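Local coordinates for mandelate racemase / muconate lactonizing enzyme, C-terminal domain protein (Pseudovibrio sp. JE062, PDB 4JHM), which is of unknown function but belongs to the enolase superfamily, in which an N-terminal domain packs against a C-terminal barrel of the TIM type, at residues L16-E19 with N20-P23; A210-M213 with E214-W218; D227-F230 with K231-Q234; T304-Q307 with A308-H312. One frame throughout, in Å; residues are numbered along the deposited sequence.

How the contacts relate
All four contacts are local, each between neighbouring pieces of one continuous stretch, so they follow one another in series and none nests within or crosses another. Contact 1, nearest the N terminus, turns the chain in the loop between strands 8-16 and 34-44 of the antiparallel sheet. The other three lie in the barrel domain. Contact 2 ends helix 203-215 and leads into strand 220-222; contact 3 then starts helix 230-239 beyond that strand, with the two centres about 20 Å apart. Contact 4 is one stretch of the buried helix 304-316. Its nearest atoms are about 8 Å from contact 1, and Leu-305 of contact 4 packs on strand 50-58 of the antiparallel sheet.

Contact 1 (L16-E19 with N20-P23)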
ATOM      1  N   LEU A  16       6.866   2.679  50.208  1.00 73.49           N
ATOM      2  CA  LEU A  16       5.944   3.048  51.268  1.00 76.30           C
ATOM      3  C   LEU A  16       4.495   2.960  50.813  1.00 75.98           C
ATOM      4  O   LEU A  16       4.213   2.865  49.620  1.00 79.73           O
ATOM      5  CB  LEU A  16       6.253   4.458  51.789  1.00 80.02           C
ATOM      6  CG  LEU A  16       6.491   5.572  50.769  1.00 80.88           C
ATOM      7  CD1 LEU A  16       6.127   6.922  51.360  1.00 80.54           C
ATOM      8  CD2 LEU A  16       7.936   5.580  50.291  1.00 84.52           C
ATOM      9  N   ALA A  17       3.586   2.986  51.783  1.00 80.69           N
ATOM     10  CA  ALA A  17       2.151   2.868  51.532  1.00 78.82           C
ATOM     11  C   ALA A  17       1.375   3.277  52.783  1.00 78.34           C
ATOM     12  O   ALA A  17       1.970   3.575  53.814  1.00 77.20           O
ATOM     13  CB  ALA A  17       1.800   1.442  51.132  1.00 75.18           C
ATOM     14  N   ASP A  18       0.049   3.288  52.683  1.00 82.00           N
ATOM     15  CA  ASP A  18      -0.821   3.674  53.792  1.00 86.80           C
ATOM     16  C   ASP A  18      -1.962   2.667  53.941  1.00 89.85           C
ATOM     17  O   ASP A  18      -2.847   2.583  53.084  1.00 86.59           O
ATOM     18  CB  ASP A  18      -1.382   5.083  53.561  1.00 89.25           C
ATOM     19  CG  ASP A  18      -2.227   5.580  54.725  1.00 96.18           C
ATOM     20  OD1 ASP A  18      -3.379   5.125  54.866  1.00 98.84           O
ATOM     21  OD2 ASP A  18      -1.743   6.438  55.496  1.00 98.89           O
ATOM     22  N   GLU A  19      -1.935   1.903  55.029  1.00 92.30           N
ATOM     23  CA  GLU A  19      -2.963   0.899  55.291  1.00 95.44           C
ATOM     24  C   GLU A  19      -4.358   1.525  55.323  1.00 94.70           C
ATOM     25  O   GLU A  19      -5.333   0.911  54.896  1.00 92.07           O
ATOM     26  CB  GLU A  19      -2.685   0.189  56.623  1.00100.86           C
ATOM     27  CG  GLU A  19      -1.377  -0.590  56.659  1.00104.12           C
ATOM     28  CD  GLU A  19      -1.097  -1.218  58.016  1.00112.19           C
ATOM     29  OE1 GLU A  19      -0.491  -2.310  58.044  1.00114.47           O
ATOM     30  OE2 GLU A  19      -1.475  -0.629  59.054  1.00113.50           O
ATOM     31  N   ASN A  20      -4.441   2.754  55.824  1.00 97.37           N
ATOM     32  CA  ASN A  20      -5.724   3.429  56.003  1.00102.09           C
ATOM     33  C   ASN A  20      -6.201   4.138  54.734  1.00102.00           C
ATOM     34  O   ASN A  20      -7.230   4.816  54.745  1.00103.88           O
ATOM     35  CB  ASN A  20      -5.641   4.433  57.162  1.00101.34           C
ATOM     36  CG  ASN A  20      -5.382   3.765  58.503  1.00103.35           C
ATOM     37  OD1 ASN A  20      -5.853   4.228  59.541  1.00108.17           O
ATOM     38  ND2 ASN A  20      -4.632   2.671  58.486  1.00101.92           N
ATOM     39  N   ALA A  21      -5.458   3.981  53.643  1.00102.06           N
ATOM     40  CA  ALA A  21      -5.801   4.638  52.385  1.00101.36           C
ATOM     41  C   ALA A  21      -6.885   3.860  51.646  1.00103.81           C
ATOM     42  O   ALA A  21      -6.826   2.633  51.560  1.00105.45           O
ATOM     43  CB  ALA A  21      -4.568   4.788  51.508  1.00 95.26           C
ATOM     44  N   PRO A  22      -7.885   4.573  51.109  1.00104.86           N
ATOM     45  CA  PRO A  22      -8.905   3.876  50.345  1.00104.73           C
ATOM     46  C   PRO A  22      -8.296   3.261  49.098  1.00104.45           C
ATOM     47  O   PRO A  22      -7.546   3.934  48.390  1.00111.81           O
ATOM     48  CB  PRO A  22      -9.892   4.986  49.974  1.00104.23           C
ATOM     49  CG  PRO A  22      -9.092   6.238  50.009  1.00107.03           C
ATOM     50  CD  PRO A  22      -8.069   6.034  51.087  1.00108.08           C
ATOM     51  N   PRO A  23      -8.603   1.985  48.833  1.00109.76           N
ATOM     52  CA  PRO A  23      -8.103   1.309  47.637  1.00116.38           C
ATOM     53  C   PRO A  23      -8.868   1.757  46.394  1.00111.98           C
ATOM     54  O   PRO A  23     -10.048   2.092  46.492  1.00116.16           O
ATOM     55  CB  PRO A  23      -8.376  -0.166  47.938  1.00115.04           C
ATOM     56  CG  PRO A  23      -9.566  -0.153  48.834  1.00113.50           C
ATOM     57  CD  PRO A  23      -9.516   1.133  49.615  1.00110.47           C
TER
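Asp-18 and Ala-21 meet across a tight reversal of the chain, just beyond strand 8-16, in which Leu-16 is paired through its backbone with Asn-37 of the next strand. At Asp-18 the carbonyl O accepts from Ala-21 N at 3.0 Å. The donor stands above the carbonyl plane, 61° out of it. The Asp-18 side chain follows the chain round: with CG anti to the backbone N (chi1 -176°), the carboxylate swings forward over the following peptides, and OD1 comes within 3.3 Å of Asn-20 CB. Its CB lies 3.8 Å from Ala-21 CB, and alanine adds little bulk there. Glu-19 takes the first corner. Its CB lies 3.7 Å from Asn-20 ND2, while the rest of the chain extends away from the bend, which suits a charged residue on the surface. Asn-20, at the second corner, is likewise polar and exposed. Aspartate is a common first residue of such turns because its short side chain can approach, and often accept from, the N-H two residues on. The four residues from Asp-18 to Ala-21 form a type I beta turn, here set in the loop joining two antiparallel strands of the N-terminal domain.

Contact 2 (A210-M213 with E214-W218)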
ATOM      1  N   ALA A 210     -17.653   4.533  20.986  1.00 67.39           N
ATOM      2  CA  ALA A 210     -16.946   5.649  20.360  1.00 64.61           C
ATOM      3  C   ALA A 210     -17.900   6.483  19.517  1.00 66.54           C
ATOM      4  O   ALA A 210     -17.918   7.713  19.621  1.00 64.66           O
ATOM      5  CB  ALA A 210     -15.799   5.133  19.511  1.00 60.81           C
ATOM      6  N   LYS A 211     -18.693   5.803  18.692  1.00 64.00           N
ATOM      7  CA  LYS A 211     -19.721   6.455  17.892  1.00 63.04           C
ATOM      8  C   LYS A 211     -20.672   7.243  18.783  1.00 62.15           C
ATOM      9  O   LYS A 211     -21.079   8.349  18.446  1.00 67.01           O
ATOM     10  CB  LYS A 211     -20.509   5.429  17.076  1.00 62.72           C
ATOM     11  CG  LYS A 211     -19.759   4.874  15.878  1.00 62.49           C
ATOM     12  CD  LYS A 211     -20.729   4.322  14.846  1.00 71.73           C
ATOM     13  CE  LYS A 211     -20.026   3.513  13.760  1.00 76.57           C
ATOM     14  NZ  LYS A 211     -19.035   4.296  12.969  1.00 72.54           N
ATOM     15  N   TRP A 212     -21.023   6.672  19.928  1.00 63.09           N
ATOM     16  CA  TRP A 212     -21.886   7.363  20.871  1.00 64.44           C
ATOM     17  C   TRP A 212     -21.180   8.562  21.500  1.00 64.96           C
ATOM     18  O   TRP A 212     -21.751   9.649  21.590  1.00 67.84           O
ATOM     19  CB  TRP A 212     -22.361   6.405  21.958  1.00 65.47           C
ATOM     20  CG  TRP A 212     -23.300   7.039  22.933  1.00 70.44           C
ATOM     21  CD1 TRP A 212     -24.662   6.956  22.936  1.00 71.44           C
ATOM     22  CD2 TRP A 212     -22.945   7.863  24.051  1.00 70.99           C
ATOM     23  NE1 TRP A 212     -25.176   7.674  23.987  1.00 76.04           N
ATOM     24  CE2 TRP A 212     -24.142   8.239  24.687  1.00 71.90           C
ATOM     25  CE3 TRP A 212     -21.729   8.317  24.575  1.00 66.07           C
ATOM     26  CZ2 TRP A 212     -24.160   9.047  25.816  1.00 72.35           C
ATOM     27  CZ3 TRP A 212     -21.749   9.120  25.695  1.00 64.68           C
ATOM     28  CH2 TRP A 212     -22.955   9.480  26.303  1.00 71.57           C
HETATM   29  N   MSE A 213     -19.938   8.366  21.934  1.00 63.54           N
HETATM   30  CA  MSE A 213     -19.170   9.448  22.551  1.00 62.03           C
HETATM   31  C   MSE A 213     -18.952  10.521  21.526  1.00 64.46           C
HETATM   32  O   MSE A 213     -18.885  11.703  21.869  1.00 64.39           O
HETATM   33  CB  MSE A 213     -17.837   8.932  23.094  1.00 59.71           C
HETATM   34  CG  MSE A 213     -18.048   8.192  24.409  1.00 61.00           C
HETATM   35 SE   MSE A 213     -16.404   7.290  25.001  1.00 66.98          SE
HETATM   36  CE  MSE A 213     -15.224   8.860  25.142  1.00 64.85           C
ATOM     37  N   GLU A 214     -18.852  10.111  20.260  1.00 63.20           N
ATOM     38  CA  GLU A 214     -18.645  11.033  19.142  1.00 66.34           C
ATOM     39  C   GLU A 214     -19.867  11.922  18.899  1.00 65.33           C
ATOM     40  O   GLU A 214     -19.719  13.097  18.576  1.00 63.53           O
ATOM     41  CB  GLU A 214     -18.307  10.248  17.868  1.00 69.96           C
ATOM     42  CG  GLU A 214     -17.971  11.094  16.645  1.00 73.22           C
ATOM     43  CD  GLU A 214     -17.931  10.278  15.357  1.00 77.36           C
ATOM     44  OE1 GLU A 214     -18.791   9.381  15.190  1.00 81.16           O
ATOM     45  OE2 GLU A 214     -17.049  10.533  14.504  1.00 67.76           O
ATOM     46  N   ARG A 215     -21.065  11.362  19.050  1.00 69.25           N
ATOM     47  CA  ARG A 215     -22.302  12.126  18.856  1.00 75.48           C
ATOM     48  C   ARG A 215     -22.470  13.188  19.928  1.00 74.80           C
ATOM     49  O   ARG A 215     -22.973  14.276  19.660  1.00 74.47           O
ATOM     50  CB  ARG A 215     -23.535  11.214  18.887  1.00 84.63           C
ATOM     51  CG  ARG A 215     -23.797  10.469  17.593  1.00 90.29           C
ATOM     52  CD  ARG A 215     -25.245  10.020  17.467  1.00 89.79           C
ATOM     53  NE  ARG A 215     -25.535   9.604  16.095  1.00 90.59           N
ATOM     54  CZ  ARG A 215     -25.976  10.413  15.131  1.00 93.88           C
ATOM     55  NH1 ARG A 215     -26.200   9.932  13.912  1.00 93.45           N
ATOM     56  NH2 ARG A 215     -26.206  11.699  15.376  1.00 89.53           N
ATOM     57  N   HIS A 216     -22.064  12.858  21.148  1.00 73.67           N
ATOM     58  CA  HIS A 216     -22.273  13.748  22.280  1.00 75.46           C
ATOM     59  C   HIS A 216     -21.002  14.531  22.629  1.00 75.34           C
ATOM     60  O   HIS A 216     -20.856  15.058  23.731  1.00 75.28           O
ATOM     61  CB  HIS A 216     -22.814  12.951  23.468  1.00 71.98           C
ATOM     62  CG  HIS A 216     -24.150  12.317  23.205  1.00 75.35           C
ATOM     63  ND1 HIS A 216     -24.287  11.060  22.652  1.00 73.51           N
ATOM     64  CD2 HIS A 216     -25.409  12.772  23.413  1.00 72.96           C
ATOM     65  CE1 HIS A 216     -25.570  10.765  22.539  1.00 69.53           C
ATOM     66  NE2 HIS A 216     -26.272  11.788  22.993  1.00 72.12           N
ATOM     67  N   ASN A 217     -20.096  14.616  21.661  1.00 76.75           N
ATOM     68  CA  ASN A 217     -18.923  15.484  21.749  1.00 78.07           C
ATOM     69  C   ASN A 217     -18.050  15.293  22.995  1.00 72.00           C
ATOM     70  O   ASN A 217     -17.422  16.238  23.466  1.00 68.89           O
ATOM     71  CB  ASN A 217     -19.356  16.950  21.619  1.00 79.09           C
ATOM     72  CG  ASN A 217     -19.712  17.333  20.190  1.00 84.03           C
ATOM     73  OD1 ASN A 217     -19.070  16.896  19.237  1.00 80.72           O
ATOM     74  ND2 ASN A 217     -20.735  18.165  20.038  1.00 91.15           N
ATOM     75  N   TRP A 218     -17.993  14.073  23.518  1.00 68.48           N
ATOM     76  CA  TRP A 218     -17.085  13.775  24.622  1.00 65.27           C
ATOM     77  C   TRP A 218     -15.651  13.913  24.145  1.00 61.95           C
ATOM     78  O   TRP A 218     -15.384  13.917  22.947  1.00 58.71           O
ATOM     79  CB  TRP A 218     -17.321  12.377  25.178  1.00 64.27           C
ATOM     80  CG  TRP A 218     -18.520  12.298  26.045  1.00 66.46           C
ATOM     81  CD1 TRP A 218     -19.698  12.955  25.870  1.00 65.86           C
ATOM     82  CD2 TRP A 218     -18.676  11.499  27.224  1.00 69.44           C
ATOM     83  NE1 TRP A 218     -20.578  12.625  26.870  1.00 68.90           N
ATOM     84  CE2 TRP A 218     -19.974  11.730  27.714  1.00 69.92           C
ATOM     85  CE3 TRP A 218     -17.840  10.618  27.916  1.00 67.07           C
ATOM     86  CZ2 TRP A 218     -20.458  11.113  28.863  1.00 73.27           C
ATOM     87  CZ3 TRP A 218     -18.319  10.006  29.052  1.00 70.16           C
ATOM     88  CH2 TRP A 218     -19.618  10.255  29.516  1.00 75.00           C
TER
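Trp-212 and His-216, one helical turn apart, bring their rings together obliquely where helix 203-215 ends. Trp-212 has CG anti to its main-chain nitrogen (chi1 -178°), and this tilts the indole outward and toward the C-terminal end of the helix. His-216 has the other common setting, CG anti to the carbonyl carbon, and its imidazole comes over one indole face with CE1 3.4 Å from Trp-212 NE1. The planes are inclined by 31°. Histidine also works by its edge: ND1 donates to Trp-212 O at 3.1 Å, with that oxygen lying in the ring plane, which fixes the rotation of the imidazole. The same oxygen takes a second bond from His-216 N, approaching from the opposite face of the carbonyl plane.

Beyond the helix, Asn-217 adopts the left-handed backbone conformation that asparagine tolerates well. Trp-218 N then returns to Met-213 O at 3.0 Å; with a weak bond from Asn-217 N to Glu-214 O, this is a Schellman motif. The turn brings the Trp-218 face to the indole edge of Trp-212, an edge-to-face pair at 74° with Trp-212 CZ3 3.7 Å from Trp-218 CE2. Met-213, modelled as selenomethionine, bends its terminal methyl CE toward Trp-218 CB, 4.1 Å away, and Trp-218 NE1 is held by Glu-183. The geometry is consistent with a proton on ND1 of His-216, the histidine serving both as ring partner and as a second donor to a helix-end carbonyl.

Contact 3 (D227-F230 with K231-Q234)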
ATOM      1  N   ASP A 227      -3.953  -2.683  23.960  1.00 59.78           N
ATOM      2  CA  ASP A 227      -3.067  -1.801  23.210  1.00 62.56           C
ATOM      3  C   ASP A 227      -2.399  -2.505  22.037  1.00 63.56           C
ATOM      4  O   ASP A 227      -1.926  -1.847  21.111  1.00 71.51           O
ATOM      5  CB  ASP A 227      -1.974  -1.239  24.119  1.00 62.78           C
ATOM      6  CG  ASP A 227      -2.429  -0.043  24.896  1.00 62.78           C
ATOM      7  OD1 ASP A 227      -3.657   0.120  25.064  1.00 64.00           O
ATOM      8  OD2 ASP A 227      -1.554   0.734  25.338  1.00 71.83           O
ATOM      9  N   TYR A 228      -2.339  -3.830  22.081  1.00 56.13           N
ATOM     10  CA  TYR A 228      -1.615  -4.579  21.059  1.00 62.56           C
ATOM     11  C   TYR A 228      -2.499  -4.950  19.881  1.00 60.58           C
ATOM     12  O   TYR A 228      -2.016  -5.498  18.898  1.00 67.77           O
ATOM     13  CB  TYR A 228      -0.977  -5.828  21.664  1.00 59.41           C
ATOM     14  CG  TYR A 228       0.003  -5.485  22.751  1.00 58.66           C
ATOM     15  CD1 TYR A 228       1.218  -4.882  22.446  1.00 54.16           C
ATOM     16  CD2 TYR A 228      -0.293  -5.730  24.083  1.00 57.08           C
ATOM     17  CE1 TYR A 228       2.118  -4.551  23.437  1.00 53.55           C
ATOM     18  CE2 TYR A 228       0.603  -5.403  25.082  1.00 56.74           C
ATOM     19  CZ  TYR A 228       1.806  -4.815  24.752  1.00 56.86           C
ATOM     20  OH  TYR A 228       2.698  -4.481  25.742  1.00 64.38           O
ATOM     21  N   ASP A 229      -3.788  -4.652  19.988  1.00 58.14           N
ATOM     22  CA  ASP A 229      -4.726  -4.918  18.913  1.00 53.77           C
ATOM     23  C   ASP A 229      -4.693  -3.749  17.947  1.00 51.87           C
ATOM     24  O   ASP A 229      -5.640  -2.984  17.850  1.00 51.08           O
ATOM     25  CB  ASP A 229      -6.136  -5.114  19.463  1.00 51.51           C
ATOM     26  CG  ASP A 229      -7.150  -5.423  18.375  1.00 55.81           C
ATOM     27  OD1 ASP A 229      -6.802  -5.366  17.172  1.00 54.96           O
ATOM     28  OD2 ASP A 229      -8.308  -5.721  18.725  1.00 60.20           O
ATOM     29  N   PHE A 230      -3.590  -3.635  17.221  1.00 56.63           N
ATOM     30  CA  PHE A 230      -3.338  -2.479  16.379  1.00 56.96           C
ATOM     31  C   PHE A 230      -4.483  -2.208  15.402  1.00 56.92           C
ATOM     32  O   PHE A 230      -5.029  -1.106  15.372  1.00 58.05           O
ATOM     33  CB  PHE A 230      -2.018  -2.652  15.621  1.00 56.47           C
ATOM     34  CG  PHE A 230      -0.812  -2.814  16.512  1.00 64.55           C
ATOM     35  CD1 PHE A 230      -0.840  -2.417  17.842  1.00 68.26           C
ATOM     36  CD2 PHE A 230       0.369  -3.344  16.009  1.00 74.02           C
ATOM     37  CE1 PHE A 230       0.277  -2.563  18.651  1.00 70.80           C
ATOM     38  CE2 PHE A 230       1.491  -3.487  16.814  1.00 72.58           C
ATOM     39  CZ  PHE A 230       1.445  -3.094  18.135  1.00 67.43           C
ATOM     40  N   LYS A 231      -4.846  -3.208  14.606  1.00 57.16           N
ATOM     41  CA  LYS A 231      -5.888  -3.037  13.588  1.00 58.29           C
ATOM     42  C   LYS A 231      -7.191  -2.421  14.136  1.00 56.91           C
ATOM     43  O   LYS A 231      -7.833  -1.613  13.456  1.00 55.94           O
ATOM     44  CB  LYS A 231      -6.184  -4.372  12.891  1.00 59.08           C
ATOM     45  CG  LYS A 231      -5.346  -4.637  11.645  1.00 59.87           C
ATOM     46  CD  LYS A 231      -5.104  -6.127  11.456  1.00 69.53           C
ATOM     47  CE  LYS A 231      -4.958  -6.511   9.991  1.00 77.77           C
ATOM     48  NZ  LYS A 231      -6.279  -6.769   9.341  1.00 80.24           N
ATOM     49  N   THR A 232      -7.579  -2.793  15.352  1.00 53.37           N
ATOM     50  CA  THR A 232      -8.803  -2.265  15.946  1.00 52.47           C
ATOM     51  C   THR A 232      -8.663  -0.781  16.243  1.00 55.81           C
ATOM     52  O   THR A 232      -9.556   0.015  15.916  1.00 60.41           O
ATOM     53  CB  THR A 232      -9.172  -3.004  17.240  1.00 53.17           C
ATOM     54  OG1 THR A 232      -9.509  -4.361  16.933  1.00 59.59           O
ATOM     55  CG2 THR A 232     -10.357  -2.350  17.913  1.00 54.89           C
ATOM     56  N   TYR A 233      -7.547  -0.412  16.867  1.00 52.97           N
ATOM     57  CA  TYR A 233      -7.234   0.992  17.102  1.00 51.32           C
ATOM     58  C   TYR A 233      -7.260   1.779  15.781  1.00 54.26           C
ATOM     59  O   TYR A 233      -7.846   2.859  15.700  1.00 55.46           O
ATOM     60  CB  TYR A 233      -5.864   1.125  17.755  1.00 51.59           C
ATOM     61  CG  TYR A 233      -5.879   1.202  19.264  1.00 54.43           C
ATOM     62  CD1 TYR A 233      -6.037   2.419  19.908  1.00 54.63           C
ATOM     63  CD2 TYR A 233      -5.700   0.068  20.048  1.00 55.28           C
ATOM     64  CE1 TYR A 233      -6.041   2.509  21.286  1.00 54.53           C
ATOM     65  CE2 TYR A 233      -5.699   0.151  21.432  1.00 57.74           C
ATOM     66  CZ  TYR A 233      -5.870   1.378  22.045  1.00 57.64           C
ATOM     67  OH  TYR A 233      -5.872   1.488  23.420  1.00 54.72           O
ATOM     68  N   GLN A 234      -6.630   1.229  14.749  1.00 52.93           N
ATOM     69  CA  GLN A 234      -6.617   1.860  13.433  1.00 53.04           C
ATOM     70  C   GLN A 234      -8.029   2.143  12.937  1.00 53.30           C
ATOM     71  O   GLN A 234      -8.289   3.196  12.344  1.00 51.42           O
ATOM     72  CB  GLN A 234      -5.884   0.983  12.417  1.00 51.82           C
ATOM     73  CG  GLN A 234      -4.373   0.985  12.590  1.00 56.62           C
ATOM     74  CD  GLN A 234      -3.662   0.153  11.537  1.00 57.67           C
ATOM     75  OE1 GLN A 234      -3.993  -1.007  11.328  1.00 61.92           O
ATOM     76  NE2 GLN A 234      -2.674   0.745  10.878  1.00 57.24           N
TER
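An N-cap opens helix 230-239, and Asp-229 supplies it. Its carboxylate reaches forward to Thr-232 because CG stands anti to the main-chain N (chi1 -179°). OD1 accepts from Thr-232 N at 3.2 Å, a first-turn N-H otherwise bonded weakly to Asp-229 O, while OD2 accepts from Thr-232 OG1 at 2.6 Å. Both donors come from above the carboxylate plane; gripped at both oxygens, the group has little freedom to rotate. Aspartate suits the cap because it is short and its negative charge would be favourable at the positive end of the helix dipole; threonine adds a hydroxyl for the second oxygen. The helix begins with a bond from Gln-234 N to Phe-230 O, 2.9 Å long and nearly straight at 169°.

Tyr-233, next after Thr-232, leans back toward the loop, its OH 3.1 Å from Asp-227 OD1 and its ring at 88° to that carboxylate. Asp-227 OD1 accepts from His-247 N. Phe-230 is buried and turns away from the helix residues after it; its ring meets His-259 of a neighbouring subunit edge-to-face. Asp-229 is also the centre of an inverse gamma turn, by which the loop after barrel strand 220-222 enters a capped helix.

Contact 4 (T304-Q307 with A308-H312); sequences TLTQ and AANLH
Asn-310 has CG anti to its carbonyl carbon (chi1 -62°), and this folds the amide back along the helix toward Thr-306, one turn earlier. Thr-306 turns CG2 anti to its main-chain N, and the two side chains run side by side, with Thr-306 CG2 3.9 Å from Asn-310 ND2. That nitrogen donates to Thr-306 O at 2.6 Å, approaching tilted from the carbonyl plane, with a bent N-H...O angle of 131°. The amide has further partners: ND2 also binds Asp-272 OD1, and OD1 accepts from Ala-273 N, so both ends of a buried polar group are satisfied and its flip is settled. Asparagine suits this place, offering a donor and an acceptor on a short stem.

The surrounding helix, 304-316, belongs to the barrel domain and packs on strand 323-326 and helix 279-291. Its regular bonds run from Ala-308 N to Thr-304 O at 2.7 Å, from Ala-309 N to Leu-305 O at 3.1 Å, and from Leu-311 N to Gln-307 O at 3.0 Å. Small methyls at Ala-308 and Ala-309 let neighbouring elements come close: Val-358 meets the first, Ile-279 the second. Gln-307 runs outward and back toward the start of the helix, where its NE2 bonds to Gly-302 O.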
ATOM      1  N   THR A 304       2.685  12.653  44.314  1.00 72.26           N
ATOM      2  CA  THR A 304       3.111  13.986  43.882  1.00 78.76           C
ATOM      3  C   THR A 304       4.388  13.973  43.038  1.00 79.65           C
ATOM      4  O   THR A 304       4.508  14.741  42.079  1.00 78.39           O
ATOM      5  CB  THR A 304       3.282  14.950  45.070  1.00 82.13           C
ATOM      6  OG1 THR A 304       3.642  14.208  46.237  1.00 85.57           O
ATOM      7  CG2 THR A 304       1.981  15.703  45.336  1.00 83.08           C
ATOM      8  N   LEU A 305       5.332  13.102  43.385  1.00 77.16           N
ATOM      9  CA  LEU A 305       6.545  12.953  42.585  1.00 74.64           C
ATOM     10  C   LEU A 305       6.216  12.486  41.171  1.00 72.10           C
ATOM     11  O   LEU A 305       6.723  13.037  40.191  1.00 70.93           O
ATOM     12  CB  LEU A 305       7.519  11.979  43.247  1.00 72.78           C
ATOM     13  CG  LEU A 305       8.559  12.643  44.141  1.00 72.96           C
ATOM     14  CD1 LEU A 305       9.322  11.601  44.941  1.00 73.06           C
ATOM     15  CD2 LEU A 305       9.510  13.480  43.297  1.00 75.72           C
ATOM     16  N   THR A 306       5.375  11.463  41.066  1.00 70.01           N
ATOM     17  CA  THR A 306       4.893  11.017  39.764  1.00 68.43           C
ATOM     18  C   THR A 306       4.152  12.160  39.074  1.00 66.59           C
ATOM     19  O   THR A 306       4.299  12.374  37.874  1.00 67.01           O
ATOM     20  CB  THR A 306       3.942   9.814  39.888  1.00 67.99           C
ATOM     21  OG1 THR A 306       4.694   8.627  40.170  1.00 68.74           O
ATOM     22  CG2 THR A 306       3.164   9.623  38.599  1.00 68.13           C
ATOM     23  N   GLN A 307       3.356  12.895  39.844  1.00 65.02           N
ATOM     24  CA  GLN A 307       2.588  14.004  39.303  1.00 65.42           C
ATOM     25  C   GLN A 307       3.508  15.082  38.749  1.00 65.05           C
ATOM     26  O   GLN A 307       3.308  15.562  37.642  1.00 63.11           O
ATOM     27  CB  GLN A 307       1.685  14.606  40.383  1.00 69.33           C
ATOM     28  CG  GLN A 307       0.623  13.656  40.912  1.00 67.85           C
ATOM     29  CD  GLN A 307      -0.208  14.268  42.023  1.00 69.82           C
ATOM     30  OE1 GLN A 307      -0.552  15.449  41.976  1.00 77.50           O
ATOM     31  NE2 GLN A 307      -0.540  13.465  43.027  1.00 66.15           N
ATOM     32  N   ALA A 308       4.520  15.454  39.526  1.00 70.81           N
ATOM     33  CA  ALA A 308       5.399  16.572  39.177  1.00 74.29           C
ATOM     34  C   ALA A 308       6.259  16.272  37.950  1.00 71.52           C
ATOM     35  O   ALA A 308       6.393  17.109  37.057  1.00 67.82           O
ATOM     36  CB  ALA A 308       6.282  16.938  40.364  1.00 74.58           C
ATOM     37  N   ALA A 309       6.836  15.076  37.919  1.00 73.68           N
ATOM     38  CA  ALA A 309       7.711  14.658  36.827  1.00 76.05           C
ATOM     39  C   ALA A 309       7.055  14.882  35.472  1.00 72.25           C
ATOM     40  O   ALA A 309       7.673  15.424  34.559  1.00 71.94           O
ATOM     41  CB  ALA A 309       8.085  13.192  36.986  1.00 76.61           C
ATOM     42  N   ASN A 310       5.802  14.456  35.354  1.00 69.82           N
ATOM     43  CA  ASN A 310       5.037  14.621  34.126  1.00 67.43           C
ATOM     44  C   ASN A 310       4.613  16.069  33.918  1.00 67.86           C
ATOM     45  O   ASN A 310       4.716  16.610  32.814  1.00 67.39           O
ATOM     46  CB  ASN A 310       3.796  13.725  34.154  1.00 67.54           C
ATOM     47  CG  ASN A 310       4.139  12.245  34.229  1.00 65.69           C
ATOM     48  OD1 ASN A 310       4.547  11.638  33.237  1.00 64.09           O
ATOM     49  ND2 ASN A 310       3.960  11.655  35.404  1.00 61.23           N
ATOM     50  N   LEU A 311       4.133  16.703  34.982  1.00 67.78           N
ATOM     51  CA  LEU A 311       3.658  18.074  34.878  1.00 70.74           C
ATOM     52  C   LEU A 311       4.743  18.968  34.283  1.00 73.12           C
ATOM     53  O   LEU A 311       4.463  19.845  33.461  1.00 72.84           O
ATOM     54  CB  LEU A 311       3.226  18.599  36.249  1.00 71.68           C
ATOM     55  CG  LEU A 311       2.932  20.102  36.326  1.00 75.06           C
ATOM     56  CD1 LEU A 311       1.865  20.520  35.327  1.00 73.94           C
ATOM     57  CD2 LEU A 311       2.510  20.488  37.734  1.00 77.63           C
ATOM     58  N   HIS A 312       5.984  18.740  34.698  1.00 72.77           N
ATOM     59  CA  HIS A 312       7.090  19.576  34.262  1.00 76.04           C
ATOM     60  C   HIS A 312       7.317  19.458  32.764  1.00 75.39           C
ATOM     61  O   HIS A 312       7.431  20.455  32.052  1.00 80.55           O
ATOM     62  CB  HIS A 312       8.365  19.213  35.023  1.00 74.82           C
ATOM     63  CG  HIS A 312       8.506  19.933  36.325  1.00 73.38           C
ATOM     64  ND1 HIS A 312       8.845  21.265  36.399  1.00 74.52           N
ATOM     65  CD2 HIS A 312       8.343  19.513  37.600  1.00 73.60           C
ATOM     66  CE1 HIS A 312       8.891  21.634  37.666  1.00 78.57           C
ATOM     67  NE2 HIS A 312       8.591  20.590  38.415  1.00 76.75           N
TER